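Local atomic coordinates of iota-carrageenase (Alteromonas sp. ATCC 43554, PDB entry 1KTW), a protein that hydrolyses the beta-1,4 linkages within iota-carrageenan, a sulfated galactan of red algal cell walls, with inversion of anomeric configuration. Residues H66-Q71 and K95-F100. Numbering follows the deposited sequence.
With DGS (3,6-anhydro-2-O-sulfo-alpha-D-galactopyranose), chain C; G4S (4-O-sulfo-beta-D-galactopyranose), chain B.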
loop_
_atom_site.group_PDB
_atom_site.type_symbol
_atom_site.label_atom_id
_atom_site.label_comp_id
_atom_site.label_asym_id
_atom_site.label_seq_id
_atom_site.Cartn_x
_atom_site.Cartn_y
_atom_site.Cartn_z
ATOM N N HIS A 66 -10.206 -5.493 -22.112
ATOM C CA HIS A 66 -9.941 -6.536 -21.109
ATOM C C HIS A 66 -8.468 -7.017 -21.211
ATOM O O HIS A 66 -8.044 -7.473 -22.273
ATOM C CB HIS A 66 -10.911 -7.728 -21.306
ATOM C CG HIS A 66 -12.329 -7.437 -20.885
ATOM N ND1 HIS A 66 -13.184 -6.640 -21.620
ATOM C CD2 HIS A 66 -13.019 -7.809 -19.782
ATOM C CE1 HIS A 66 -14.339 -6.533 -20.986
ATOM N NE2 HIS A 66 -14.266 -7.233 -19.867
ATOM N N PHE A 67 -7.696 -6.908 -20.116
ATOM C CA PHE A 67 -6.281 -7.329 -20.097
ATOM C C PHE A 67 -5.911 -8.117 -18.827
ATOM O O PHE A 67 -6.553 -7.965 -17.788
ATOM C CB PHE A 67 -5.297 -6.131 -20.095
ATOM C CG PHE A 67 -5.457 -5.148 -21.235
ATOM C CD1 PHE A 67 -5.371 -5.557 -22.569
ATOM C CD2 PHE A 67 -5.626 -3.785 -20.960
ATOM C CE1 PHE A 67 -5.450 -4.619 -23.612
ATOM C CE2 PHE A 67 -5.707 -2.843 -21.993
ATOM C CZ PHE A 67 -5.619 -3.264 -23.324
ATOM N N LEU A 68 -4.837 -8.908 -18.920
ATOM C CA LEU A 68 -4.279 -9.650 -17.780
ATOM C C LEU A 68 -2.883 -10.201 -18.112
ATOM O O LEU A 68 -2.639 -10.658 -19.230
ATOM C CB LEU A 68 -5.188 -10.817 -17.340
ATOM C CG LEU A 68 -4.986 -11.221 -15.864
ATOM C CD1 LEU A 68 -5.488 -10.099 -14.969
ATOM C CD2 LEU A 68 -5.737 -12.508 -15.526
ATOM N N GLY A 69 -1.979 -10.145 -17.133
ATOM C CA GLY A 69 -0.620 -10.665 -17.274
ATOM C C GLY A 69 0.281 -10.050 -18.336
ATOM O O GLY A 69 1.186 -10.720 -18.855
ATOM N N ILE A 70 0.067 -8.776 -18.648
ATOM C CA ILE A 70 0.870 -8.114 -19.678
ATOM C C ILE A 70 2.322 -7.859 -19.216
ATOM O O ILE A 70 2.548 -7.392 -18.092
ATOM C CB ILE A 70 0.225 -6.764 -20.089
ATOM C CG1 ILE A 70 -1.257 -6.971 -20.436
ATOM C CG2 ILE A 70 0.975 -6.163 -21.274
ATOM C CD1 ILE A 70 -1.509 -7.928 -21.627
ATOM N N GLN A 71 3.296 -8.170 -20.075
ATOM C CA GLN A 71 4.714 -7.940 -19.755
ATOM C C GLN A 71 5.221 -6.670 -20.454
ATOM O O GLN A 71 5.349 -6.642 -21.687
ATOM C CB GLN A 71 5.579 -9.131 -20.211
ATOM C CG GLN A 71 5.123 -10.482 -19.664
ATOM C CD GLN A 71 5.249 -10.570 -18.165
ATOM O OE1 GLN A 71 6.354 -10.497 -17.623
ATOM N NE2 GLN A 71 4.115 -10.727 -17.475
ATOM N N LYS A 95 -4.728 -18.285 -8.908
ATOM C CA LYS A 95 -3.475 -17.644 -8.521
ATOM C C LYS A 95 -3.578 -16.119 -8.379
ATOM O O LYS A 95 -4.619 -15.525 -8.667
ATOM C CB LYS A 95 -2.373 -18.000 -9.524
ATOM C CG LYS A 95 -2.073 -19.496 -9.599
ATOM C CD LYS A 95 -1.014 -19.813 -10.641
ATOM C CE LYS A 95 -0.610 -21.279 -10.579
ATOM N NZ LYS A 95 0.504 -21.596 -11.518
ATOM N N ASN A 96 -2.496 -15.497 -7.914
ATOM C CA ASN A 96 -2.456 -14.046 -7.756
ATOM C C ASN A 96 -2.225 -13.422 -9.137
ATOM O O ASN A 96 -1.270 -13.764 -9.830
ATOM C CB ASN A 96 -1.352 -13.657 -6.774
ATOM C CG ASN A 96 -1.556 -14.289 -5.399
ATOM O OD1 ASN A 96 -2.682 -14.410 -4.925
ATOM N ND2 ASN A 96 -0.466 -14.688 -4.757
ATOM N N HIS A 97 -3.106 -12.502 -9.525
ATOM C CA HIS A 97 -3.029 -11.883 -10.844
ATOM C C HIS A 97 -2.792 -10.368 -10.866
ATOM O O HIS A 97 -3.120 -9.660 -9.914
ATOM C CB HIS A 97 -4.328 -12.191 -11.593
ATOM C CG HIS A 97 -4.601 -13.659 -11.743
ATOM N ND1 HIS A 97 -5.868 -14.195 -11.648
ATOM C CD2 HIS A 97 -3.771 -14.699 -12.003
ATOM C CE1 HIS A 97 -5.809 -15.503 -11.845
ATOM N NE2 HIS A 97 -4.549 -15.835 -12.061
ATOM N N ARG A 98 -2.228 -9.884 -11.973
ATOM C CA ARG A 98 -1.987 -8.449 -12.151
ATOM C C ARG A 98 -2.354 -8.103 -13.593
ATOM O O ARG A 98 -2.207 -8.942 -14.490
ATOM C CB ARG A 98 -0.504 -8.083 -11.940
ATOM C CG ARG A 98 0.157 -8.574 -10.646
ATOM C CD ARG A 98 0.826 -9.901 -10.933
ATOM N NE ARG A 98 1.435 -10.538 -9.778
ATOM C CZ ARG A 98 2.044 -11.716 -9.842
ATOM N NH1 ARG A 98 2.109 -12.357 -11.001
ATOM N NH2 ARG A 98 2.585 -12.256 -8.760
ATOM N N LEU A 99 -2.847 -6.885 -13.821
ATOM C CA LEU A 99 -3.150 -6.468 -15.181
ATOM C C LEU A 99 -1.810 -6.268 -15.900
ATOM O O LEU A 99 -1.638 -6.740 -17.022
ATOM C CB LEU A 99 -3.930 -5.145 -15.218
ATOM C CG LEU A 99 -5.312 -5.040 -14.543
ATOM C CD1 LEU A 99 -6.001 -3.749 -14.994
ATOM C CD2 LEU A 99 -6.167 -6.213 -14.902
ATOM N N PHE A 100 -0.866 -5.587 -15.236
ATOM C CA PHE A 100 0.449 -5.276 -15.830
ATOM C C PHE A 100 1.657 -5.567 -14.917
ATOM O O PHE A 100 1.616 -5.270 -13.713
ATOM C CB PHE A 100 0.502 -3.781 -16.220
ATOM C CG PHE A 100 -0.783 -3.238 -16.839
ATOM C CD1 PHE A 100 -1.204 -3.646 -18.101
ATOM C CD2 PHE A 100 -1.557 -2.295 -16.153
ATOM C CE1 PHE A 100 -2.386 -3.121 -18.682
ATOM C CE2 PHE A 100 -2.735 -1.762 -16.719
ATOM C CZ PHE A 100 -3.149 -2.180 -17.985
HETATM C C1 DGS C . 2.924 -16.342 -4.620
HETATM C C2 DGS C . 2.273 -16.760 -5.966
HETATM C C3 DGS C . 2.885 -18.062 -6.516
HETATM C C4 DGS C . 2.735 -19.115 -5.448
HETATM C C5 DGS C . 3.800 -18.643 -4.497
HETATM C C6 DGS C . 4.923 -18.222 -5.461
HETATM O O2 DGS C . 0.842 -16.868 -5.796
HETATM O O3 DGS C . 4.297 -17.863 -6.711
HETATM O O4 DGS C . 3.037 -20.397 -5.982
HETATM O O5 DGS C . 3.283 -17.478 -3.799
HETATM O O7 DGS C . -1.388 -17.692 -6.581
HETATM O O8 DGS C . 0.585 -18.515 -7.691
HETATM O O9 DGS C . -0.099 -16.252 -8.039
HETATM S S DGS C . -0.034 -17.343 -7.048
HETATM C C1 G4S B . 1.606 -13.695 -0.666
HETATM C C2 G4S B . 1.216 -14.534 -1.890
HETATM C C3 G4S B . 2.455 -14.851 -2.744
HETATM C C4 G4S B . 3.201 -13.553 -3.077
HETATM C C5 G4S B . 3.516 -12.797 -1.785
HETATM C C6 G4S B . 4.220 -11.477 -2.027
HETATM O O1 G4S B . 0.471 -13.310 0.025
HETATM O O2 G4S B . 0.599 -15.744 -1.473
HETATM O O3 G4S B . 2.029 -15.485 -3.963
HETATM O O4 G4S B . 2.389 -12.734 -3.938
HETATM O O5 G4S B . 2.294 -12.507 -1.078
HETATM O O6 G4S B . 5.296 -11.628 -2.942
HETATM S S G4S B . 2.942 -12.497 -5.421
HETATM O O7 G4S B . 1.848 -11.990 -6.266
HETATM O O8 G4S B . 3.426 -13.773 -5.978
HETATM O O9 G4S B . 4.033 -11.507 -5.394
#
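Leu68 drapes its two methyls over the incoming strand: CD2 sits above one face of the His97 ring, toward its rim and 4.1 Å from His97 CG, while CD1 lies beside the Arg98 carbonyl and packs against Leu99 CD2 at 3.9 Å, the two leucines crossing at about a right angle. CG of Leu68 lies anti to the backbone N (chi1 -156°), which swings the branch back to the strand although CB itself points away. A branched, apolar residue suits this site; an alanine here would probably uncover that face of His97 and cost Leu99 CD2 one of its apolar neighbours. The imidazole is fixed from elsewhere too, by Asp129 at ND1 and Asp93 at NE2. Phe67, Ile70 and Phe100 suit the buried side: Phe100 lies beside Ile70, pointing the same way, with Ile70 CB at its ring edge 4.0 Å from Phe100 CD1; Phe67 CD2 approaches the same edge, at CE1. The backbones join where the second strand turns a corner of the parallel beta-helix at Leu99 and the first is broken at Leu68-Gly69: Gly69 N donates to Arg98 O (2.9 Å) and Ile70 N to Leu99 O (3.1 Å). Gly69, at positive phi, makes the turn easily. Ahead of the corner Arg98 NH2, on a cationic guanidinium suited to a sulfate, reaches G4S O7 (2.6 Å), and Asn96 N bonds DGS O9. An apolar, backbone-bonded joint thus carries sulfate-binding groups at its outer end.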